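Long-range contact in trafficking protein particle complex subunit 3 (Naegleria fowleri, PDB 6AQ3), which carries a covalently bound palmitic acid and probably acts as a core subunit of the TRAPP vesicle-tethering complex: residues Y35-L43 with I136-I146. Sequence-based numbering, arbitrary orientation.
Sequences YGSLVTQML and IKQKRLYYSNI
The hydroxyl of Tyr35 donates a hydrogen bond of 2.6 Å from OH to the backbone O of Tyr143, meeting that carbonyl at 141° and tilted slightly from its plane. The accepting carbonyl lies within the type I turn Tyr142-Asn145, which follows the Schellman motif ending helix 134-138. A tyrosine suits this place because its long side chain reaches from the helix to the facing chain, and its hydroxyl gives the buried contact a donor for a backbone oxygen. With CG anti to the backbone N (chi1 -178°), the ring slides past Tyr143 of the loop and Ile146 at the start of helix 146-157, each running in the opposite direction. Its edge is turned to the face of the Tyr143 ring in an offset edge-to-face pair with planes at 86°, whereas CE1 comes 3.6 Å from CG2 of Ile146.

The OH of Tyr143 approaches CA of Gly36 to 3.1 Å, where the lack of a side chain lets the phenol lie close to the helix backbone. A water donates both to Tyr143 OH, in the plane of that ring, and to Gly36 O, bridging loop and helix; the same carbonyl also takes the amide and the hydroxyl of Thr40 from opposite faces. Branched Val39 packs against Tyr143: CG2 lies over the ring face in a CH-pi contact, and CG1 touches CE1 at 3.6 Å. Farther along, Leu43 divides its methyls, CD1 meeting CD2 of Leu141 tip to tip at 4.1 Å and CD2 reaching CD1 of Ile136.

The end of helix 134-138, the link and the first residue of helix 146-157 thus lie against helix 25-42. Ile146 touches a bound palmitic acid, so the contact adjoins a lipid site, and Thr34 of the second subunit packs on Tyr35. Asn53 of helix 49-75 hydrogen-bonds to Arg140, Tyr142 and Asn145, while Ser144 and Asn145 touch Tyr166 of strand 160-168.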
ATOM      1  N   TYR C  35       1.024   1.692   3.379  1.00 40.59           N
ATOM      2  CA  TYR C  35       0.596   3.067   3.619  1.00 39.32           C
ATOM      3  C   TYR C  35       1.164   3.588   4.929  1.00 47.84           C
ATOM      4  O   TYR C  35       1.653   4.725   4.992  1.00 42.95           O
ATOM      5  CB  TYR C  35      -0.939   3.153   3.618  1.00 37.98           C
ATOM      6  CG  TYR C  35      -1.466   4.568   3.805  1.00 44.06           C
ATOM      7  CD1 TYR C  35      -1.230   5.543   2.838  1.00 46.67           C
ATOM      8  CD2 TYR C  35      -2.191   4.929   4.930  1.00 40.94           C
ATOM      9  CE1 TYR C  35      -1.686   6.833   2.987  1.00 39.25           C
ATOM     10  CE2 TYR C  35      -2.664   6.232   5.091  1.00 41.93           C
ATOM     11  CZ  TYR C  35      -2.404   7.181   4.101  1.00 45.79           C
ATOM     12  OH  TYR C  35      -2.845   8.485   4.220  1.00 41.65           O
ATOM     13  N   GLY C  36       1.160   2.744   5.972  1.00 51.26           N
ATOM     14  CA  GLY C  36       1.725   3.149   7.253  1.00 40.92           C
ATOM     15  C   GLY C  36       3.193   3.519   7.175  1.00 43.84           C
ATOM     16  O   GLY C  36       3.630   4.483   7.813  1.00 42.13           O
ATOM     17  N   SER C  37       3.973   2.775   6.374  1.00 42.51           N
ATOM     18  CA  SER C  37       5.372   3.145   6.165  1.00 44.34           C
ATOM     19  C   SER C  37       5.488   4.505   5.476  1.00 45.37           C
ATOM     20  O   SER C  37       6.455   5.240   5.704  1.00 50.68           O
ATOM     21  CB  SER C  37       6.098   2.088   5.328  1.00 47.42           C
ATOM     22  OG  SER C  37       5.917   0.786   5.847  1.00 54.01           O
ATOM     23  N   LEU C  38       4.551   4.822   4.581  1.00 45.89           N
ATOM     24  CA  LEU C  38       4.557   6.125   3.920  1.00 46.46           C
ATOM     25  C   LEU C  38       4.303   7.246   4.926  1.00 40.49           C
ATOM     26  O   LEU C  38       5.068   8.215   4.986  1.00 42.97           O
ATOM     27  CB  LEU C  38       3.520   6.148   2.791  1.00 40.91           C
ATOM     28  CG  LEU C  38       3.201   7.511   2.144  1.00 47.62           C
ATOM     29  CD1 LEU C  38       4.444   8.173   1.525  1.00 40.27           C
ATOM     30  CD2 LEU C  38       2.136   7.339   1.094  1.00 48.75           C
ATOM     31  N   VAL C  39       3.235   7.130   5.727  1.00 36.44           N
ATOM     32  CA  VAL C  39       2.932   8.179   6.709  1.00 36.80           C
ATOM     33  C   VAL C  39       4.077   8.310   7.697  1.00 43.67           C
ATOM     34  O   VAL C  39       4.506   9.422   8.028  1.00 46.68           O
ATOM     35  CB  VAL C  39       1.611   7.887   7.435  1.00 38.68           C
ATOM     36  CG1 VAL C  39       1.289   9.000   8.418  1.00 41.60           C
ATOM     37  CG2 VAL C  39       0.475   7.659   6.444  1.00 38.97           C
ATOM     38  N   THR C  40       4.633   7.172   8.135  1.00 44.24           N
ATOM     39  CA  THR C  40       5.756   7.185   9.068  1.00 42.66           C
ATOM     40  C   THR C  40       6.945   7.925   8.480  1.00 49.61           C
ATOM     41  O   THR C  40       7.560   8.756   9.150  1.00 50.63           O
ATOM     42  CB  THR C  40       6.144   5.753   9.438  1.00 48.59           C
ATOM     43  OG1 THR C  40       5.072   5.156  10.179  1.00 49.02           O
ATOM     44  CG2 THR C  40       7.463   5.718  10.280  1.00 40.62           C
ATOM     45  N   GLN C  41       7.257   7.668   7.209  1.00 49.46           N
ATOM     46  CA  GLN C  41       8.348   8.389   6.572  1.00 51.17           C
ATOM     47  C   GLN C  41       8.067   9.890   6.504  1.00 45.10           C
ATOM     48  O   GLN C  41       8.958  10.706   6.757  1.00 45.19           O
ATOM     49  CB  GLN C  41       8.598   7.798   5.182  1.00 54.08           C
ATOM     50  CG  GLN C  41       9.552   8.613   4.319  1.00 60.46           C
ATOM     51  CD  GLN C  41      10.965   8.635   4.841  1.00 67.65           C
ATOM     52  OE1 GLN C  41      11.381   7.739   5.577  1.00 77.59           O
ATOM     53  NE2 GLN C  41      11.727   9.660   4.445  1.00 63.52           N
ATOM     54  N   MET C  42       6.834  10.274   6.187  1.00 44.11           N
ATOM     55  CA  MET C  42       6.507  11.696   6.138  1.00 47.16           C
ATOM     56  C   MET C  42       6.545  12.348   7.519  1.00 52.12           C
ATOM     57  O   MET C  42       6.961  13.501   7.645  1.00 50.97           O
ATOM     58  CB  MET C  42       5.152  11.903   5.478  1.00 45.15           C
ATOM     59  CG  MET C  42       5.140  11.413   4.038  1.00 52.93           C
ATOM     60  SD  MET C  42       3.553  11.632   3.260  1.00 58.27           S
ATOM     61  CE  MET C  42       3.483  13.415   3.228  1.00 65.59           C
ATOM     62  N   LEU C  43       6.150  11.626   8.574  1.00 53.23           N
ATOM     63  CA  LEU C  43       6.130  12.225   9.905  1.00 50.76           C
ATOM     64  C   LEU C  43       7.505  12.673  10.397  1.00 59.09           C
ATOM     65  O   LEU C  43       7.579  13.333  11.437  1.00 69.85           O
ATOM     66  CB  LEU C  43       5.474  11.280  10.916  1.00 49.84           C
ATOM     67  CG  LEU C  43       3.955  11.412  10.833  1.00 52.68           C
ATOM     68  CD1 LEU C  43       3.296  10.319  11.641  1.00 49.37           C
ATOM     69  CD2 LEU C  43       3.544  12.829  11.325  1.00 41.89           C
ATOM     70  N   ILE C 136       1.437  15.000  17.804  1.00 60.73           N
ATOM     71  CA  ILE C 136       0.874  14.801  16.477  1.00 50.10           C
ATOM     72  C   ILE C 136      -0.651  14.899  16.522  1.00 53.86           C
ATOM     73  O   ILE C 136      -1.283  15.392  15.576  1.00 49.25           O
ATOM     74  CB  ILE C 136       1.346  13.460  15.881  1.00 51.57           C
ATOM     75  CG1 ILE C 136       2.872  13.424  15.784  1.00 52.06           C
ATOM     76  CG2 ILE C 136       0.738  13.239  14.502  1.00 38.39           C
ATOM     77  CD1 ILE C 136       3.469  14.600  15.088  1.00 52.47           C
ATOM     78  N   LYS C 137      -1.280  14.373  17.581  1.00 58.46           N
ATOM     79  CA  LYS C 137      -2.736  14.504  17.698  1.00 54.18           C
ATOM     80  C   LYS C 137      -3.139  15.966  17.804  1.00 53.30           C
ATOM     81  O   LYS C 137      -4.110  16.395  17.180  1.00 51.39           O
ATOM     82  CB  LYS C 137      -3.269  13.750  18.918  1.00 50.56           C
ATOM     83  CG  LYS C 137      -3.251  12.245  18.818  1.00 62.40           C
ATOM     84  CD  LYS C 137      -3.676  11.586  20.148  1.00 66.35           C
ATOM     85  CE  LYS C 137      -5.071  12.035  20.565  1.00 70.63           C
ATOM     86  NZ  LYS C 137      -5.620  11.214  21.682  1.00 78.45           N
ATOM     87  N   GLN C 138      -2.408  16.738  18.611  1.00 56.36           N
ATOM     88  CA  GLN C 138      -2.722  18.147  18.798  1.00 53.81           C
ATOM     89  C   GLN C 138      -2.579  18.912  17.491  1.00 63.46           C
ATOM     90  O   GLN C 138      -3.297  19.893  17.259  1.00 70.13           O
ATOM     91  CB  GLN C 138      -1.823  18.736  19.889  1.00 52.69           C
ATOM     92  N   LYS C 139      -1.648  18.487  16.636  1.00 57.02           N
ATOM     93  CA  LYS C 139      -1.468  19.086  15.325  1.00 52.40           C
ATOM     94  C   LYS C 139      -2.459  18.570  14.295  1.00 48.67           C
ATOM     95  O   LYS C 139      -2.437  19.029  13.143  1.00 47.71           O
ATOM     96  CB  LYS C 139      -0.029  18.864  14.851  1.00 54.72           C
ATOM     97  CG  LYS C 139       1.004  19.699  15.623  1.00 54.42           C
ATOM     98  CD  LYS C 139       2.411  19.365  15.143  1.00 65.98           C
ATOM     99  CE  LYS C 139       3.490  19.806  16.127  1.00 71.47           C
ATOM    100  NZ  LYS C 139       4.558  18.755  16.275  1.00 74.46           N
ATOM    101  N   ARG C 140      -3.328  17.638  14.680  1.00 47.43           N
ATOM    102  CA  ARG C 140      -4.415  17.143  13.828  1.00 44.77           C
ATOM    103  C   ARG C 140      -3.896  16.610  12.487  1.00 51.00           C
ATOM    104  O   ARG C 140      -4.374  16.977  11.410  1.00 51.89           O
ATOM    105  CB  ARG C 140      -5.496  18.215  13.626  1.00 41.76           C
ATOM    106  CG  ARG C 140      -6.352  18.358  14.885  1.00 51.65           C
ATOM    107  CD  ARG C 140      -7.601  19.196  14.732  1.00 52.74           C
ATOM    108  NE  ARG C 140      -8.626  18.414  14.043  1.00 61.19           N
ATOM    109  CZ  ARG C 140      -9.461  17.574  14.650  1.00 57.53           C
ATOM    110  NH1 ARG C 140      -9.388  17.389  15.967  1.00 60.87           N
ATOM    111  NH2 ARG C 140     -10.356  16.900  13.946  1.00 45.17           N
ATOM    112  N   LEU C 141      -2.950  15.681  12.559  1.00 46.87           N
ATOM    113  CA  LEU C 141      -2.679  14.849  11.395  1.00 40.90           C
ATOM    114  C   LEU C 141      -3.941  14.094  11.007  1.00 46.62           C
ATOM    115  O   LEU C 141      -4.648  13.549  11.865  1.00 47.52           O
ATOM    116  CB  LEU C 141      -1.574  13.839  11.719  1.00 41.09           C
ATOM    117  CG  LEU C 141      -1.358  12.684  10.749  1.00 41.59           C
ATOM    118  CD1 LEU C 141      -0.643  13.194   9.511  1.00 41.28           C
ATOM    119  CD2 LEU C 141      -0.572  11.555  11.445  1.00 47.27           C
ATOM    120  N   TYR C 142      -4.235  14.063   9.716  1.00 45.39           N
ATOM    121  CA  TYR C 142      -5.302  13.200   9.217  1.00 45.71           C
ATOM    122  C   TYR C 142      -4.629  12.009   8.543  1.00 44.66           C
ATOM    123  O   TYR C 142      -4.381  11.997   7.327  1.00 44.91           O
ATOM    124  CB  TYR C 142      -6.246  13.958   8.293  1.00 46.44           C
ATOM    125  CG  TYR C 142      -7.200  14.845   9.053  1.00 48.27           C
ATOM    126  CD1 TYR C 142      -8.069  14.304  10.008  1.00 48.03           C
ATOM    127  CD2 TYR C 142      -7.267  16.224   8.797  1.00 47.93           C
ATOM    128  CE1 TYR C 142      -8.970  15.115  10.710  1.00 47.93           C
ATOM    129  CE2 TYR C 142      -8.167  17.052   9.497  1.00 44.63           C
ATOM    130  CZ  TYR C 142      -9.012  16.482  10.452  1.00 49.23           C
ATOM    131  OH  TYR C 142      -9.899  17.262  11.152  1.00 45.98           O
ATOM    132  N   TYR C 143      -4.379  10.987   9.364  1.00 40.16           N
ATOM    133  CA  TYR C 143      -3.597   9.821   8.968  1.00 39.88           C
ATOM    134  C   TYR C 143      -4.045   9.237   7.631  1.00 39.50           C
ATOM    135  O   TYR C 143      -3.207   8.828   6.820  1.00 34.92           O
ATOM    136  CB  TYR C 143      -3.699   8.765  10.065  1.00 42.55           C
ATOM    137  CG  TYR C 143      -2.789   7.580   9.851  1.00 41.43           C
ATOM    138  CD1 TYR C 143      -1.463   7.602  10.276  1.00 44.40           C
ATOM    139  CD2 TYR C 143      -3.251   6.452   9.197  1.00 39.36           C
ATOM    140  CE1 TYR C 143      -0.620   6.498  10.077  1.00 44.24           C
ATOM    141  CE2 TYR C 143      -2.441   5.380   8.989  1.00 46.12           C
ATOM    142  CZ  TYR C 143      -1.127   5.402   9.425  1.00 45.29           C
ATOM    143  OH  TYR C 143      -0.345   4.310   9.183  1.00 50.60           O
ATOM    144  N   SER C 144      -5.357   9.189   7.380  1.00 40.06           N
ATOM    145  CA  SER C 144      -5.929   8.586   6.179  1.00 38.06           C
ATOM    146  C   SER C 144      -6.308   9.600   5.103  1.00 40.65           C
ATOM    147  O   SER C 144      -7.171   9.301   4.271  1.00 41.61           O
ATOM    148  CB  SER C 144      -7.169   7.778   6.532  1.00 37.37           C
ATOM    149  OG  SER C 144      -6.838   6.711   7.371  1.00 49.96           O
ATOM    150  N   ASN C 145      -5.636  10.756   5.055  1.00 35.08           N
ATOM    151  CA  ASN C 145      -6.067  11.824   4.158  1.00 37.44           C
ATOM    152  C   ASN C 145      -6.002  11.420   2.693  1.00 49.86           C
ATOM    153  O   ASN C 145      -6.710  12.016   1.863  1.00 47.34           O
ATOM    154  CB  ASN C 145      -5.229  13.078   4.371  1.00 38.44           C
ATOM    155  CG  ASN C 145      -6.064  14.348   4.277  1.00 43.33           C
ATOM    156  OD1 ASN C 145      -7.257  14.324   4.572  1.00 43.42           O
ATOM    157  ND2 ASN C 145      -5.435  15.466   3.903  1.00 46.62           N
ATOM    158  N   ILE C 146      -5.209  10.393   2.366  1.00 42.82           N
ATOM    159  CA  ILE C 146      -5.160   9.881   1.002  1.00 42.83           C
ATOM    160  C   ILE C 146      -6.561   9.556   0.478  1.00 47.72           C
ATOM    161  O   ILE C 146      -6.801   9.603  -0.733  1.00 48.90           O
ATOM    162  CB  ILE C 146      -4.228   8.661   0.941  1.00 41.69           C
ATOM    163  CG1 ILE C 146      -3.848   8.354  -0.501  1.00 49.76           C
ATOM    164  CG2 ILE C 146      -4.915   7.443   1.550  1.00 38.54           C
ATOM    165  CD1 ILE C 146      -2.607   7.493  -0.611  1.00 57.03           C
TER
HETATM  166  O   HOH W   1       2.235   4.370  10.589  1.00 47.15           O